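PDB 4OBM: uncharacterized protein from Eubacterium siraeum, which is of uncharacterized function but is a putative transcription regulator of the LytR-CpsA-Psr family, with a cell envelope-related transcriptional attenuator domain. Local coordinates for residues Pro57-Ala62 with Asp240-Asp245; Ile232-Lys237 with Asp246-Ser251. One frame throughout, in Å; residues are numbered along the deposited sequence.

Interaction 1. Residues Pro57-Ala62 with Asp240-Asp245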
ATOM      1  N   PRO A  57       4.207   5.023   0.716  1.00 20.81           N
ATOM      2  CA  PRO A  57       5.370   4.138   0.705  1.00 21.24           C
ATOM      3  C   PRO A  57       6.513   4.729   1.546  1.00 27.03           C
ATOM      4  O   PRO A  57       6.554   5.926   1.812  1.00 28.58           O
ATOM      5  CB  PRO A  57       5.722   4.058  -0.787  1.00 22.55           C
ATOM      6  CG  PRO A  57       5.330   5.403  -1.317  1.00 26.99           C
ATOM      7  CD  PRO A  57       4.263   5.986  -0.413  1.00 22.95           C
ATOM      8  N   TYR A  58       7.418   3.873   1.980  1.00 22.81           N
ATOM      9  CA  TYR A  58       8.563   4.224   2.822  1.00 22.62           C
ATOM     10  C   TYR A  58       9.769   3.461   2.348  1.00 25.95           C
ATOM     11  O   TYR A  58       9.631   2.275   2.051  1.00 25.77           O
ATOM     12  CB  TYR A  58       8.277   3.843   4.296  1.00 22.87           C
ATOM     13  CG  TYR A  58       7.160   4.629   4.936  1.00 23.37           C
ATOM     14  CD1 TYR A  58       5.841   4.194   4.856  1.00 23.69           C
ATOM     15  CD2 TYR A  58       7.429   5.766   5.692  1.00 25.06           C
ATOM     16  CE1 TYR A  58       4.803   4.938   5.411  1.00 21.52           C
ATOM     17  CE2 TYR A  58       6.402   6.487   6.297  1.00 26.11           C
ATOM     18  CZ  TYR A  58       5.088   6.078   6.138  1.00 27.11           C
ATOM     19  OH  TYR A  58       4.087   6.742   6.796  1.00 26.29           O
ATOM     20  N   LEU A  59      10.961   4.104   2.330  1.00 21.87           N
ATOM     21  CA  LEU A  59      12.203   3.434   1.934  1.00 19.41           C
ATOM     22  C   LEU A  59      12.591   2.445   3.010  1.00 22.91           C
ATOM     23  O   LEU A  59      12.283   2.702   4.173  1.00 22.71           O
ATOM     24  CB  LEU A  59      13.347   4.438   1.692  1.00 18.99           C
ATOM     25  CG  LEU A  59      13.356   5.227   0.377  1.00 22.44           C
ATOM     26  CD1 LEU A  59      14.427   6.325   0.440  1.00 22.30           C
ATOM     27  CD2 LEU A  59      13.598   4.323  -0.829  1.00 24.06           C
ATOM     28  N   PRO A  60      13.233   1.299   2.685  1.00 19.21           N
ATOM     29  CA  PRO A  60      13.623   0.358   3.749  1.00 18.80           C
ATOM     30  C   PRO A  60      14.583   0.958   4.780  1.00 25.46           C
ATOM     31  O   PRO A  60      14.546   0.575   5.970  1.00 26.27           O
ATOM     32  CB  PRO A  60      14.296  -0.786   2.988  1.00 19.96           C
ATOM     33  CG  PRO A  60      14.678  -0.207   1.689  1.00 24.24           C
ATOM     34  CD  PRO A  60      13.655   0.811   1.356  1.00 19.84           C
ATOM     35  N   ASN A  61      15.416   1.922   4.341  1.00 22.00           N
ATOM     36  CA  ASN A  61      16.387   2.579   5.203  1.00 23.07           C
ATOM     37  C   ASN A  61      15.788   3.849   5.810  1.00 27.64           C
ATOM     38  O   ASN A  61      16.525   4.694   6.321  1.00 28.23           O
ATOM     39  CB  ASN A  61      17.694   2.869   4.454  1.00 20.40           C
ATOM     40  CG  ASN A  61      17.533   3.769   3.242  1.00 35.51           C
ATOM     41  OD1 ASN A  61      16.471   3.823   2.583  1.00 30.29           O
ATOM     42  ND2 ASN A  61      18.600   4.456   2.894  1.00 18.15           N
ATOM     43  N   ALA A  62      14.455   3.966   5.803  1.00 24.57           N
ATOM     44  CA  ALA A  62      13.823   5.142   6.403  1.00 25.67           C
ATOM     45  C   ALA A  62      13.877   5.075   7.936  1.00 32.99           C
ATOM     46  O   ALA A  62      13.563   4.033   8.517  1.00 31.89           O
ATOM     47  CB  ALA A  62      12.386   5.276   5.934  1.00 25.63           C
ATOM     48  N   ASP A 240      23.960   5.866   5.515  1.00 37.05           N
ATOM     49  CA  ASP A 240      23.212   4.943   4.662  1.00 35.12           C
ATOM     50  C   ASP A 240      21.722   4.961   5.024  1.00 38.65           C
ATOM     51  O   ASP A 240      20.940   4.220   4.431  1.00 37.80           O
ATOM     52  CB  ASP A 240      23.809   3.535   4.746  1.00 35.97           C
ATOM     53  CG  ASP A 240      25.192   3.491   4.137  1.00 41.69           C
ATOM     54  OD1 ASP A 240      25.375   4.060   3.033  1.00 42.33           O
ATOM     55  OD2 ASP A 240      26.100   2.934   4.779  1.00 44.87           O
ATOM     56  N   ASP A 241      21.328   5.863   5.952  1.00 35.05           N
ATOM     57  CA  ASP A 241      19.955   6.025   6.411  1.00 34.05           C
ATOM     58  C   ASP A 241      19.229   7.171   5.675  1.00 36.79           C
ATOM     59  O   ASP A 241      19.855   8.010   5.011  1.00 36.85           O
ATOM     60  CB  ASP A 241      19.933   6.272   7.931  1.00 36.96           C
ATOM     61  CG  ASP A 241      20.395   5.108   8.788  1.00 46.03           C
ATOM     62  OD1 ASP A 241      20.496   3.977   8.258  1.00 46.35           O
ATOM     63  OD2 ASP A 241      20.626   5.319   9.992  1.00 52.24           O
ATOM     64  N   TYR A 242      17.897   7.175   5.779  1.00 30.59           N
ATOM     65  CA  TYR A 242      17.043   8.195   5.184  1.00 29.46           C
ATOM     66  C   TYR A 242      16.127   8.715   6.285  1.00 34.47           C
ATOM     67  O   TYR A 242      15.078   8.129   6.560  1.00 34.68           O
ATOM     68  CB  TYR A 242      16.267   7.627   3.986  1.00 27.92           C
ATOM     69  CG  TYR A 242      15.507   8.676   3.209  1.00 28.32           C
ATOM     70  CD1 TYR A 242      16.158   9.514   2.308  1.00 30.01           C
ATOM     71  CD2 TYR A 242      14.130   8.822   3.360  1.00 28.29           C
ATOM     72  CE1 TYR A 242      15.460  10.487   1.590  1.00 30.04           C
ATOM     73  CE2 TYR A 242      13.419   9.777   2.632  1.00 28.71           C
ATOM     74  CZ  TYR A 242      14.085  10.594   1.736  1.00 33.78           C
ATOM     75  OH  TYR A 242      13.388  11.537   1.028  1.00 31.80           O
ATOM     76  N   ILE A 243      16.563   9.765   6.966  1.00 31.68           N
ATOM     77  CA  ILE A 243      15.839  10.324   8.102  1.00 32.71           C
ATOM     78  C   ILE A 243      14.621  11.098   7.604  1.00 35.92           C
ATOM     79  O   ILE A 243      14.777  12.093   6.889  1.00 35.84           O
ATOM     80  CB  ILE A 243      16.788  11.174   8.976  1.00 37.75           C
ATOM     81  CG1 ILE A 243      17.961  10.299   9.502  1.00 38.18           C
ATOM     82  CG2 ILE A 243      16.020  11.880  10.133  1.00 39.92           C
ATOM     83  CD1 ILE A 243      19.002  11.040  10.243  1.00 48.06           C
ATOM     84  N   ILE A 244      13.406  10.620   7.976  1.00 29.99           N
ATOM     85  CA  ILE A 244      12.138  11.248   7.585  1.00 29.16           C
ATOM     86  C   ILE A 244      12.035  12.616   8.246  1.00 32.25           C
ATOM     87  O   ILE A 244      12.259  12.725   9.441  1.00 31.24           O
ATOM     88  CB  ILE A 244      10.905  10.345   7.900  1.00 31.49           C
ATOM     89  CG1 ILE A 244      10.936   9.017   7.071  1.00 30.27           C
ATOM     90  CG2 ILE A 244       9.564  11.098   7.724  1.00 32.31           C
ATOM     91  CD1 ILE A 244      10.981   9.149   5.478  1.00 31.21           C
ATOM     92  N   ASP A 245      11.761  13.657   7.448  1.00 30.40           N
ATOM     93  CA  ASP A 245      11.630  15.040   7.927  1.00 32.17           C
ATOM     94  C   ASP A 245      10.360  15.144   8.757  1.00 37.01           C
ATOM     95  O   ASP A 245       9.318  14.645   8.345  1.00 36.72           O
ATOM     96  CB  ASP A 245      11.610  16.023   6.735  1.00 33.88           C
ATOM     97  CG  ASP A 245      11.599  17.507   7.078  1.00 39.89           C
ATOM     98  OD1 ASP A 245      10.822  17.906   7.972  1.00 38.12           O
ATOM     99  OD2 ASP A 245      12.298  18.281   6.384  1.00 44.39           O
TER
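Tyr242 swings its ring anti to its own backbone N (chi1 -172°), and Leu59 extends CD1 to meet it. This methyl, CD1 of Leu59, lies 3.9 Å from the centroid of the Tyr242 ring, over one face, a CH-pi contact offset toward the rim on the CG side. Asn61 holds CG between its backbone N and carbonyl carbon (chi1 60°), which turns its amide toward Asp240, just ahead of strand 241-244. There ND2 of Asn61 donates to O of Asp240 at 2.8 Å, almost perfectly straight (178°) and with the acceptor lying in the amide plane, although the donor is tilted from the plane of the Asp240 carbonyl. The same residue also uses its main chain: N of Tyr242 donates to O of Asn61 at 2.9 Å, the donor standing above the carbonyl plane. Asn61 thus grips the chain on both sides of Asp241, by side chain and by backbone. One residue on, CA of Ala62 approaches O of Tyr242 at 3.2 Å in a CA-H...O contact, while CB of Ala62 packs on the CD1 methyl of Ile244 at 4.1 Å. Beyond the contact, the Tyr242 hydroxyl is hydrogen-bonded to the backbone N of Gly235, which ties down the far end of the ring; Cys166 of helix 164-181 packs on Leu59, and Trp249 on Ile244. Leu59 to Ala62 form a type I beta turn, closed by a bond from N of Ala62 to O of Leu59, that leads out of strand 52-58 of the large sheet. Ala62 then pairs in parallel with Tyr242, making strand 62-63 an outer strand of a small three-stranded mixed sheet beside strand 241-244.

Interaction 2. Residues Ile232-Lys237 with Asp246-Ser251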
ATOM      1  N   ILE A 232       3.953  10.902  -0.461  1.00 33.83           N
ATOM      2  CA  ILE A 232       5.307  10.353  -0.373  1.00 32.64           C
ATOM      3  C   ILE A 232       6.056  11.010   0.806  1.00 37.64           C
ATOM      4  O   ILE A 232       6.489  12.155   0.709  1.00 38.23           O
ATOM      5  CB  ILE A 232       6.105  10.426  -1.705  1.00 34.87           C
ATOM      6  CG1 ILE A 232       5.258   9.976  -2.935  1.00 34.49           C
ATOM      7  CG2 ILE A 232       7.470   9.691  -1.609  1.00 34.24           C
ATOM      8  CD1 ILE A 232       5.267   8.460  -3.298  1.00 36.53           C
ATOM      9  N   PRO A 233       6.237  10.262   1.917  1.00 34.67           N
ATOM     10  CA  PRO A 233       7.017  10.789   3.052  1.00 34.93           C
ATOM     11  C   PRO A 233       8.453  11.150   2.630  1.00 35.76           C
ATOM     12  O   PRO A 233       9.164  10.334   2.025  1.00 33.28           O
ATOM     13  CB  PRO A 233       6.972   9.642   4.078  1.00 36.48           C
ATOM     14  CG  PRO A 233       5.851   8.765   3.639  1.00 40.37           C
ATOM     15  CD  PRO A 233       5.790   8.875   2.165  1.00 35.76           C
ATOM     16  N   TYR A 234       8.853  12.404   2.875  1.00 31.87           N
ATOM     17  CA  TYR A 234      10.165  12.871   2.423  1.00 31.59           C
ATOM     18  C   TYR A 234      11.135  13.093   3.575  1.00 36.96           C
ATOM     19  O   TYR A 234      10.721  13.275   4.723  1.00 37.00           O
ATOM     20  CB  TYR A 234      10.031  14.153   1.574  1.00 32.48           C
ATOM     21  CG  TYR A 234       9.497  15.350   2.333  1.00 33.54           C
ATOM     22  CD1 TYR A 234      10.350  16.185   3.049  1.00 35.00           C
ATOM     23  CD2 TYR A 234       8.139  15.661   2.320  1.00 34.51           C
ATOM     24  CE1 TYR A 234       9.861  17.279   3.764  1.00 35.38           C
ATOM     25  CE2 TYR A 234       7.644  16.772   3.005  1.00 36.29           C
ATOM     26  CZ  TYR A 234       8.508  17.574   3.731  1.00 41.28           C
ATOM     27  OH  TYR A 234       8.022  18.657   4.415  1.00 47.35           O
ATOM     28  N   GLY A 235      12.417  13.134   3.247  1.00 34.68           N
ATOM     29  CA  GLY A 235      13.448  13.343   4.253  1.00 35.65           C
ATOM     30  C   GLY A 235      14.820  13.644   3.706  1.00 40.40           C
ATOM     31  O   GLY A 235      14.958  14.264   2.647  1.00 40.53           O
ATOM     32  N   ASP A 236      15.853  13.239   4.447  1.00 37.10           N
ATOM     33  CA  ASP A 236      17.220  13.527   4.041  1.00 37.65           C
ATOM     34  C   ASP A 236      18.139  12.343   4.287  1.00 41.45           C
ATOM     35  O   ASP A 236      17.936  11.570   5.224  1.00 40.22           O
ATOM     36  CB  ASP A 236      17.747  14.770   4.788  1.00 40.67           C
ATOM     37  CG  ASP A 236      16.908  16.024   4.588  1.00 50.94           C
ATOM     38  OD1 ASP A 236      17.076  16.693   3.544  1.00 50.42           O
ATOM     39  OD2 ASP A 236      16.065  16.323   5.465  1.00 58.36           O
ATOM     40  N   LYS A 237      19.164  12.223   3.441  1.00 39.40           N
ATOM     41  CA  LYS A 237      20.210  11.208   3.529  1.00 39.35           C
ATOM     42  C   LYS A 237      21.084  11.505   4.727  1.00 45.02           C
ATOM     43  O   LYS A 237      21.434  12.664   4.963  1.00 47.29           O
ATOM     44  CB  LYS A 237      21.049  11.205   2.242  1.00 41.53           C
ATOM     45  CG  LYS A 237      21.778   9.896   1.982  1.00 59.48           C
ATOM     46  CD  LYS A 237      22.688   9.980   0.754  1.00 67.64           C
ATOM     47  CE  LYS A 237      21.964   9.669  -0.534  1.00 76.11           C
ATOM     48  NZ  LYS A 237      22.857   9.792  -1.710  1.00 86.12           N
ATOM     49  N   ASP A 246      10.454  15.772   9.923  1.00 35.50           N
ATOM     50  CA  ASP A 246       9.335  15.974  10.848  1.00 36.61           C
ATOM     51  C   ASP A 246       8.146  16.714  10.203  1.00 41.62           C
ATOM     52  O   ASP A 246       7.002  16.476  10.603  1.00 40.73           O
ATOM     53  CB  ASP A 246       9.812  16.746  12.088  1.00 40.02           C
ATOM     54  CG  ASP A 246       9.254  16.223  13.395  1.00 54.10           C
ATOM     55  OD1 ASP A 246       9.170  14.985  13.551  1.00 53.65           O
ATOM     56  OD2 ASP A 246       8.924  17.051  14.273  1.00 65.41           O
ATOM     57  N   ASN A 247       8.414  17.584   9.195  1.00 39.09           N
ATOM     58  CA  ASN A 247       7.399  18.374   8.490  1.00 39.19           C
ATOM     59  C   ASN A 247       6.613  17.529   7.487  1.00 41.72           C
ATOM     60  O   ASN A 247       5.541  17.942   7.046  1.00 41.28           O
ATOM     61  CB  ASN A 247       8.026  19.578   7.784  1.00 41.03           C
ATOM     62  CG  ASN A 247       8.758  20.524   8.699  1.00 54.59           C
ATOM     63  OD1 ASN A 247       8.337  20.814   9.827  1.00 57.21           O
ATOM     64  ND2 ASN A 247       9.870  21.037   8.215  1.00 40.31           N
ATOM     65  N   SER A 248       7.147  16.357   7.128  1.00 37.58           N
ATOM     66  CA  SER A 248       6.490  15.409   6.239  1.00 36.20           C
ATOM     67  C   SER A 248       5.278  14.779   6.956  1.00 42.04           C
ATOM     68  O   SER A 248       4.219  14.640   6.339  1.00 40.55           O
ATOM     69  CB  SER A 248       7.474  14.337   5.784  1.00 37.30           C
ATOM     70  OG  SER A 248       6.950  13.590   4.701  1.00 43.88           O
ATOM     71  N   TRP A 249       5.420  14.459   8.278  1.00 40.24           N
ATOM     72  CA  TRP A 249       4.348  13.873   9.097  1.00 39.87           C
ATOM     73  C   TRP A 249       3.119  14.766   9.134  1.00 42.41           C
ATOM     74  O   TRP A 249       2.011  14.244   9.190  1.00 39.55           O
ATOM     75  CB  TRP A 249       4.804  13.565  10.544  1.00 38.81           C
ATOM     76  CG  TRP A 249       5.915  12.556  10.655  1.00 38.51           C
ATOM     77  CD1 TRP A 249       7.122  12.737  11.267  1.00 41.98           C
ATOM     78  CD2 TRP A 249       5.931  11.224  10.117  1.00 36.43           C
ATOM     79  NE1 TRP A 249       7.895  11.605  11.131  1.00 40.25           N
ATOM     80  CE2 TRP A 249       7.183  10.655  10.445  1.00 40.01           C
ATOM     81  CE3 TRP A 249       5.015  10.455   9.375  1.00 36.41           C
ATOM     82  CZ2 TRP A 249       7.534   9.351  10.070  1.00 37.83           C
ATOM     83  CZ3 TRP A 249       5.370   9.165   9.001  1.00 36.39           C
ATOM     84  CH2 TRP A 249       6.618   8.631   9.337  1.00 36.58           C
ATOM     85  N   ASN A 250       3.314  16.101   9.072  1.00 41.58           N
ATOM     86  CA  ASN A 250       2.218  17.073   9.087  1.00 42.52           C
ATOM     87  C   ASN A 250       1.506  17.090   7.734  1.00 44.41           C
ATOM     88  O   ASN A 250       0.280  17.203   7.693  1.00 43.09           O
ATOM     89  CB  ASN A 250       2.724  18.468   9.459  1.00 47.00           C
ATOM     90  CG  ASN A 250       1.747  19.254  10.296  1.00 82.11           C
ATOM     91  OD1 ASN A 250       0.658  19.628   9.845  1.00 84.34           O
ATOM     92  ND2 ASN A 250       2.122  19.534  11.534  1.00 74.38           N
ATOM     93  N   SER A 251       2.271  16.945   6.626  1.00 40.48           N
ATOM     94  CA  SER A 251       1.697  16.883   5.281  1.00 39.51           C
ATOM     95  C   SER A 251       0.962  15.548   5.094  1.00 41.66           C
ATOM     96  O   SER A 251      -0.110  15.518   4.477  1.00 40.98           O
ATOM     97  CB  SER A 251       2.767  17.094   4.216  1.00 42.40           C
ATOM     98  OG  SER A 251       3.166  18.454   4.202  1.00 51.91           O
TER
HETATM   99  O   HOH W   1       5.774  19.415   2.624  1.00 59.51           O
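One direct hydrogen bond joins Tyr234 to Ser248: the backbone N of Tyr234 donates to OG of Ser248 at 2.9 Å, with an angle of 157° at the hydrogen. OG stands anti to its own backbone N (chi1 -167°), pointing off the helix to the loop, and it is also hydrogen-bonded to the hydroxyl of Tyr231, so the buried oxygen has two partners. A second polar link is indirect, through a water that lies 3.0 Å from OH of Tyr234 and 3.2 Å from OG of Ser251. Among the van der Waals contacts, CB of Ser248 sits over one face of the Tyr234 ring, 3.8 Å from its centroid, a CH-pi contact shifted toward the rim. The ring lies along Asn247 and Ser248 near the start of the helix, and its OH comes within 3.5 Å of CB of Asn247. Pro233 packs beside the serine, its CA 3.3 Å from OG of Ser248. Trp249 reaches Tyr58 and helix 70-90. Pro233 also rests on Met56 and Tyr58 of strand 52-58, and so places the loop entering strand 235-238 between the large sheet and the N-terminal part of helix 246-256.

Both contacts are partly buried and lie on the same side of the chain's centre, about 10 Å apart between their centres. They share the small sheet: strand 241-244 of interaction 1 is antiparallel to strand 235-238 of interaction 2, and it runs directly into helix 246-256, where Asp245 caps the N of Asn247. Interaction 1 joins segments distant in sequence through strand pairing, an asparagine amide and a buried leucine-tyrosine contact; interaction 2 joins near neighbours in the chain through a serine hydroxyl, a partly exposed tyrosine and a water. Buried Tyr58 and Trp249 meet between them, linking the large sheet to the last helix.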